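Local coordinates for hypothetical protein (Corynebacterium diphtheriae, PDB 2P4G) that probably reduces a pyrimidine intermediate of riboflavin biosynthesis with NADPH, at residues 206-218 / 251-263. Residues are numbered along the deposited sequence; the frame is centred on the assembly and turned at random.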
loop_
_atom_site.group_PDB
_atom_site.type_symbol
_atom_site.label_atom_id
_atom_site.label_comp_id
_atom_site.label_asym_id
_atom_site.label_seq_id
_atom_site.Cartn_x
_atom_site.Cartn_y
_atom_site.Cartn_z
ATOM N N LEU A 206 -14.884 -9.070 -10.845
ATOM C CA LEU A 206 -15.326 -9.846 -12.006
ATOM C C LEU A 206 -14.289 -10.908 -12.370
ATOM O O LEU A 206 -14.573 -11.818 -13.138
ATOM C CB LEU A 206 -15.586 -8.936 -13.212
ATOM C CG LEU A 206 -16.939 -8.211 -13.266
ATOM C CD1 LEU A 206 -18.052 -9.187 -13.605
ATOM C CD2 LEU A 206 -17.252 -7.491 -11.948
ATOM N N GLY A 207 -13.083 -10.779 -11.836
ATOM C CA GLY A 207 -12.013 -11.738 -12.087
ATOM C C GLY A 207 -11.422 -11.655 -13.490
ATOM O O GLY A 207 -11.034 -12.663 -14.062
ATOM N N ILE A 208 -11.329 -10.460 -14.049
ATOM C CA ILE A 208 -10.879 -10.342 -15.425
ATOM C C ILE A 208 -9.439 -9.847 -15.511
ATOM O O ILE A 208 -8.867 -9.821 -16.588
ATOM C CB ILE A 208 -11.841 -9.454 -16.283
ATOM C CG1 ILE A 208 -11.819 -7.993 -15.835
ATOM C CG2 ILE A 208 -13.280 -10.006 -16.230
ATOM C CD1 ILE A 208 -12.772 -7.136 -16.594
ATOM N N VAL A 209 -8.860 -9.471 -14.374
ATOM C CA VAL A 209 -7.496 -8.960 -14.322
ATOM C C VAL A 209 -6.546 -10.139 -14.206
ATOM O O VAL A 209 -6.657 -10.940 -13.271
ATOM C CB VAL A 209 -7.326 -7.977 -13.142
ATOM C CG1 VAL A 209 -5.880 -7.448 -13.060
ATOM C CG2 VAL A 209 -8.331 -6.807 -13.284
ATOM N N ASP A 210 -5.655 -10.276 -15.184
ATOM C CA ASP A 210 -4.663 -11.368 -15.208
ATOM C C ASP A 210 -3.378 -10.983 -14.504
ATOM O O ASP A 210 -2.731 -11.815 -13.899
ATOM C CB ASP A 210 -4.291 -11.713 -16.643
ATOM C CG ASP A 210 -5.470 -12.126 -17.446
ATOM O OD1 ASP A 210 -6.075 -13.130 -17.046
ATOM O OD2 ASP A 210 -5.804 -11.454 -18.451
ATOM N N ARG A 211 -2.987 -9.721 -14.664
ATOM C CA ARG A 211 -1.752 -9.173 -14.091
ATOM C C ARG A 211 -1.988 -7.750 -13.669
ATOM O O ARG A 211 -2.835 -7.070 -14.238
ATOM C CB ARG A 211 -0.608 -9.127 -15.098
ATOM C CG ARG A 211 0.124 -10.370 -15.154
ATOM C CD ARG A 211 1.333 -10.330 -16.049
ATOM N NE ARG A 211 1.852 -11.688 -16.014
ATOM C CZ ARG A 211 1.313 -12.709 -16.673
ATOM N NH1 ARG A 211 0.297 -12.532 -17.516
ATOM N NH2 ARG A 211 1.837 -13.913 -16.532
ATOM N N LEU A 212 -1.169 -7.321 -12.714
ATOM C CA LEU A 212 -1.192 -5.985 -12.167
ATOM C C LEU A 212 0.209 -5.402 -12.243
ATOM O O LEU A 212 1.158 -6.041 -11.811
ATOM C CB LEU A 212 -1.651 -6.061 -10.708
ATOM C CG LEU A 212 -1.661 -4.806 -9.847
ATOM C CD1 LEU A 212 -2.542 -3.730 -10.450
ATOM C CD2 LEU A 212 -2.116 -5.217 -8.465
ATOM N N HIS A 213 0.317 -4.209 -12.826
ATOM C CA HIS A 213 1.480 -3.374 -12.685
ATOM C C HIS A 213 1.184 -2.352 -11.600
ATOM O O HIS A 213 0.297 -1.535 -11.761
ATOM C CB HIS A 213 1.773 -2.659 -13.985
ATOM C CG HIS A 213 2.221 -3.575 -15.057
ATOM N ND1 HIS A 213 3.550 -3.835 -15.306
ATOM C CD2 HIS A 213 1.514 -4.337 -15.922
ATOM C CE1 HIS A 213 3.641 -4.714 -16.287
ATOM N NE2 HIS A 213 2.419 -5.024 -16.685
ATOM N N LEU A 214 1.923 -2.414 -10.498
ATOM C CA LEU A 214 1.703 -1.499 -9.377
ATOM C C LEU A 214 3.007 -0.787 -9.090
ATOM O O LEU A 214 4.062 -1.424 -8.929
ATOM C CB LEU A 214 1.216 -2.248 -8.140
ATOM C CG LEU A 214 0.963 -1.409 -6.872
ATOM C CD1 LEU A 214 -0.279 -0.564 -7.024
ATOM C CD2 LEU A 214 0.860 -2.321 -5.649
ATOM N N THR A 215 2.925 0.540 -9.095
ATOM C CA THR A 215 4.004 1.411 -8.693
ATOM C C THR A 215 3.706 1.887 -7.281
ATOM O O THR A 215 2.616 2.378 -7.018
ATOM C CB THR A 215 4.080 2.643 -9.607
ATOM O OG1 THR A 215 4.231 2.199 -10.959
ATOM C CG2 THR A 215 5.247 3.592 -9.192
ATOM N N ILE A 216 4.683 1.743 -6.385
ATOM C CA ILE A 216 4.554 2.187 -4.996
ATOM C C ILE A 216 5.474 3.371 -4.794
ATOM O O ILE A 216 6.710 3.255 -4.891
ATOM C CB ILE A 216 4.902 1.089 -4.013
ATOM C CG1 ILE A 216 4.045 -0.151 -4.319
ATOM C CG2 ILE A 216 4.694 1.599 -2.569
ATOM C CD1 ILE A 216 4.672 -1.438 -3.959
ATOM N N ALA A 217 4.840 4.508 -4.529
ATOM C CA ALA A 217 5.492 5.793 -4.522
ATOM C C ALA A 217 5.998 6.051 -3.124
ATOM O O ALA A 217 5.352 5.675 -2.137
ATOM C CB ALA A 217 4.521 6.887 -4.959
ATOM N N PRO A 218 7.187 6.673 -3.023
ATOM C CA PRO A 218 7.805 6.885 -1.731
ATOM C C PRO A 218 7.084 7.980 -0.932
ATOM O O PRO A 218 7.683 8.992 -0.567
ATOM C CB PRO A 218 9.221 7.307 -2.117
ATOM C CG PRO A 218 9.031 8.048 -3.414
ATOM C CD PRO A 218 8.002 7.236 -4.124
ATOM N N ASN A 251 14.280 7.827 -8.218
ATOM C CA ASN A 251 13.473 8.567 -7.253
ATOM C C ASN A 251 12.827 7.690 -6.171
ATOM O O ASN A 251 12.068 8.193 -5.352
ATOM C CB ASN A 251 12.401 9.346 -7.991
ATOM C CG ASN A 251 12.991 10.350 -8.961
ATOM O OD1 ASN A 251 12.754 10.280 -10.160
ATOM N ND2 ASN A 251 13.780 11.281 -8.444
ATOM N N GLY A 252 13.106 6.392 -6.181
ATOM C CA GLY A 252 12.682 5.504 -5.111
ATOM C C GLY A 252 11.278 4.962 -5.271
ATOM O O GLY A 252 10.706 4.429 -4.316
ATOM N N LEU A 253 10.721 5.072 -6.475
ATOM C CA LEU A 253 9.444 4.450 -6.758
ATOM C C LEU A 253 9.683 2.976 -7.014
ATOM O O LEU A 253 10.667 2.614 -7.660
ATOM C CB LEU A 253 8.760 5.081 -7.976
ATOM C CG LEU A 253 8.028 6.434 -7.790
ATOM C CD1 LEU A 253 9.022 7.550 -7.551
ATOM C CD2 LEU A 253 7.124 6.719 -9.011
ATOM N N ILE A 254 8.805 2.126 -6.486
ATOM C CA ILE A 254 8.944 0.668 -6.663
ATOM C C ILE A 254 7.990 0.318 -7.780
ATOM O O ILE A 254 6.864 0.826 -7.834
ATOM C CB ILE A 254 8.593 -0.162 -5.406
ATOM C CG1 ILE A 254 9.437 0.261 -4.207
ATOM C CG2 ILE A 254 8.789 -1.681 -5.650
ATOM C CD1 ILE A 254 8.932 -0.371 -2.883
ATOM N N PHE A 255 8.473 -0.512 -8.696
ATOM C CA PHE A 255 7.651 -1.020 -9.748
ATOM C C PHE A 255 7.573 -2.509 -9.536
ATOM O O PHE A 255 8.598 -3.166 -9.362
ATOM C CB PHE A 255 8.249 -0.705 -11.111
ATOM C CG PHE A 255 8.478 0.745 -11.335
ATOM C CD1 PHE A 255 7.418 1.583 -11.648
ATOM C CD2 PHE A 255 9.733 1.286 -11.215
ATOM C CE1 PHE A 255 7.617 2.906 -11.844
ATOM C CE2 PHE A 255 9.933 2.625 -11.423
ATOM C CZ PHE A 255 8.878 3.439 -11.739
ATOM N N SER A 256 6.348 -3.027 -9.576
ATOM C CA SER A 256 6.070 -4.423 -9.293
ATOM C C SER A 256 5.081 -4.934 -10.333
ATOM O O SER A 256 4.172 -4.226 -10.717
ATOM C CB SER A 256 5.474 -4.576 -7.890
ATOM O OG SER A 256 4.193 -3.977 -7.828
ATOM N N ARG A 257 5.302 -6.153 -10.806
ATOM C CA ARG A 257 4.372 -6.835 -11.649
ATOM C C ARG A 257 3.972 -8.101 -10.923
ATOM O O ARG A 257 4.851 -8.919 -10.545
ATOM C CB ARG A 257 5.017 -7.214 -12.970
ATOM C CG ARG A 257 3.994 -7.683 -13.992
ATOM C CD ARG A 257 4.638 -8.054 -15.299
ATOM N NE ARG A 257 5.334 -9.311 -15.185
ATOM C CZ ARG A 257 6.133 -9.810 -16.121
ATOM N NH1 ARG A 257 6.347 -9.155 -17.244
ATOM N NH2 ARG A 257 6.708 -10.984 -15.917
ATOM N N TYR A 258 2.658 -8.262 -10.744
ATOM C CA TYR A 258 2.062 -9.452 -10.133
ATOM C C TYR A 258 1.122 -10.169 -11.078
ATOM O O TYR A 258 0.424 -9.541 -11.874
ATOM C CB TYR A 258 1.197 -9.062 -8.952
ATOM C CG TYR A 258 1.900 -8.405 -7.796
ATOM C CD1 TYR A 258 2.456 -9.174 -6.759
ATOM C CD2 TYR A 258 1.963 -7.008 -7.697
ATOM C CE1 TYR A 258 3.073 -8.571 -5.653
ATOM C CE2 TYR A 258 2.590 -6.389 -6.599
ATOM C CZ TYR A 258 3.126 -7.178 -5.581
ATOM O OH TYR A 258 3.730 -6.571 -4.517
ATOM N N LYS A 259 1.051 -11.482 -10.913
ATOM C CA LYS A 259 0.047 -12.301 -11.568
ATOM C C LYS A 259 -1.121 -12.451 -10.611
ATOM O O LYS A 259 -0.931 -12.828 -9.457
ATOM C CB LYS A 259 0.643 -13.666 -11.920
ATOM C CG LYS A 259 -0.356 -14.777 -12.286
ATOM C CD LYS A 259 -1.144 -14.481 -13.558
ATOM C CE LYS A 259 -1.596 -15.754 -14.247
ATOM N NZ LYS A 259 -0.455 -16.658 -14.607
ATOM N N VAL A 260 -2.329 -12.180 -11.093
ATOM C CA VAL A 260 -3.536 -12.300 -10.270
ATOM C C VAL A 260 -4.053 -13.732 -10.233
ATOM O O VAL A 260 -4.294 -14.325 -11.259
ATOM C CB VAL A 260 -4.647 -11.371 -10.769
ATOM C CG1 VAL A 260 -5.926 -11.609 -9.997
ATOM C CG2 VAL A 260 -4.203 -9.937 -10.658
ATOM N N ILE A 261 -4.233 -14.278 -9.041
ATOM C CA ILE A 261 -4.591 -15.701 -8.909
ATOM C C ILE A 261 -6.105 -15.918 -8.720
ATOM O O ILE A 261 -6.707 -15.464 -7.741
ATOM C CB ILE A 261 -3.807 -16.348 -7.775
ATOM C CG1 ILE A 261 -2.303 -16.207 -8.047
ATOM C CG2 ILE A 261 -4.207 -17.816 -7.618
ATOM C CD1 ILE A 261 -1.443 -16.245 -6.780
ATOM N N ARG A 262 -6.699 -16.646 -9.660
ATOM C CA ARG A 262 -8.154 -16.811 -9.739
ATOM C C ARG A 262 -8.648 -17.935 -8.836
ATOM O O ARG A 262 -7.995 -18.976 -8.731
ATOM C CB ARG A 262 -8.569 -17.143 -11.171
ATOM C CG ARG A 262 -7.841 -16.352 -12.229
ATOM C CD ARG A 262 -8.003 -14.853 -12.018
ATOM N NE ARG A 262 -7.674 -14.124 -13.232
ATOM C CZ ARG A 262 -8.414 -14.150 -14.338
ATOM N NH1 ARG A 262 -9.542 -14.861 -14.398
ATOM N NH2 ARG A 262 -8.032 -13.454 -15.395
ATOM N N ASP A 263 -9.806 -17.717 -8.209
ATOM C CA ASP A 263 -10.449 -18.703 -7.326
ATOM C C ASP A 263 -9.526 -19.173 -6.189
ATOM O O ASP A 263 -8.629 -18.439 -5.755
ATOM C CB ASP A 263 -10.963 -19.916 -8.132
ATOM C CG ASP A 263 -12.095 -19.552 -9.098
ATOM O OD1 ASP A 263 -11.955 -18.583 -9.886
ATOM O OD2 ASP A 263 -13.129 -20.254 -9.071
HETATM O O HOH W 1 4.881 -2.277 -13.000
HETATM O O HOH W 2 8.461 3.735 -2.906
#
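L214 and S256 face each other at the middle of two antiparallel strands, 211-217 and 254-260, neighbours in the mixed sheet of this dihydrofolate-reductase-like fold. The small serine suits a strand position whose side chain turns back on its neighbour: chi1 of 67° sets OG between the backbone N and the carbonyl carbon, and from there it donates to L214 O at 2.8 Å. The same oxygen takes S256 N, so two donors grip it. L212 with Y258 and I216 with I254 are likewise hydrogen-bonded pairs, and their largely hydrophobic side chains share the S256 face, where Y258 and I254 pack on I254 and Y258 of the second subunit.

The other face is more polar. H213, its NE2 hydrogen-bonded to R37 NH1, and R257 run side by side; R257 CG sits over one face of the imidazole, a CH-pi contact 4.1 Å from the ring centroid, while the guanidinium stands nearly perpendicular to the ring (85°). Long, flexible arginine allows this, its aliphatic part covering the ring and its charged end reaching E244. R211 NE bridges to the same glutamate, which probably offsets the closeness of R211 NE and R257 NE, 4.3 Å apart. Farther along, T215 OG1 lies at the edge of the F255 ring, 3.3 Å from CD1, and is hydrogen-bonded to D62 OD1 on helix 60-72.

Near the C-terminus of the modelled chain, the long R262 bends back toward the loop after helix 197-206. Aspartate suits D210 by using its oxygens separately: OD2 takes C36 N, while OD1 forms a salt bridge with R262 NH2 at 2.6 Å, carboxylate and guanidinium planes only 19° apart.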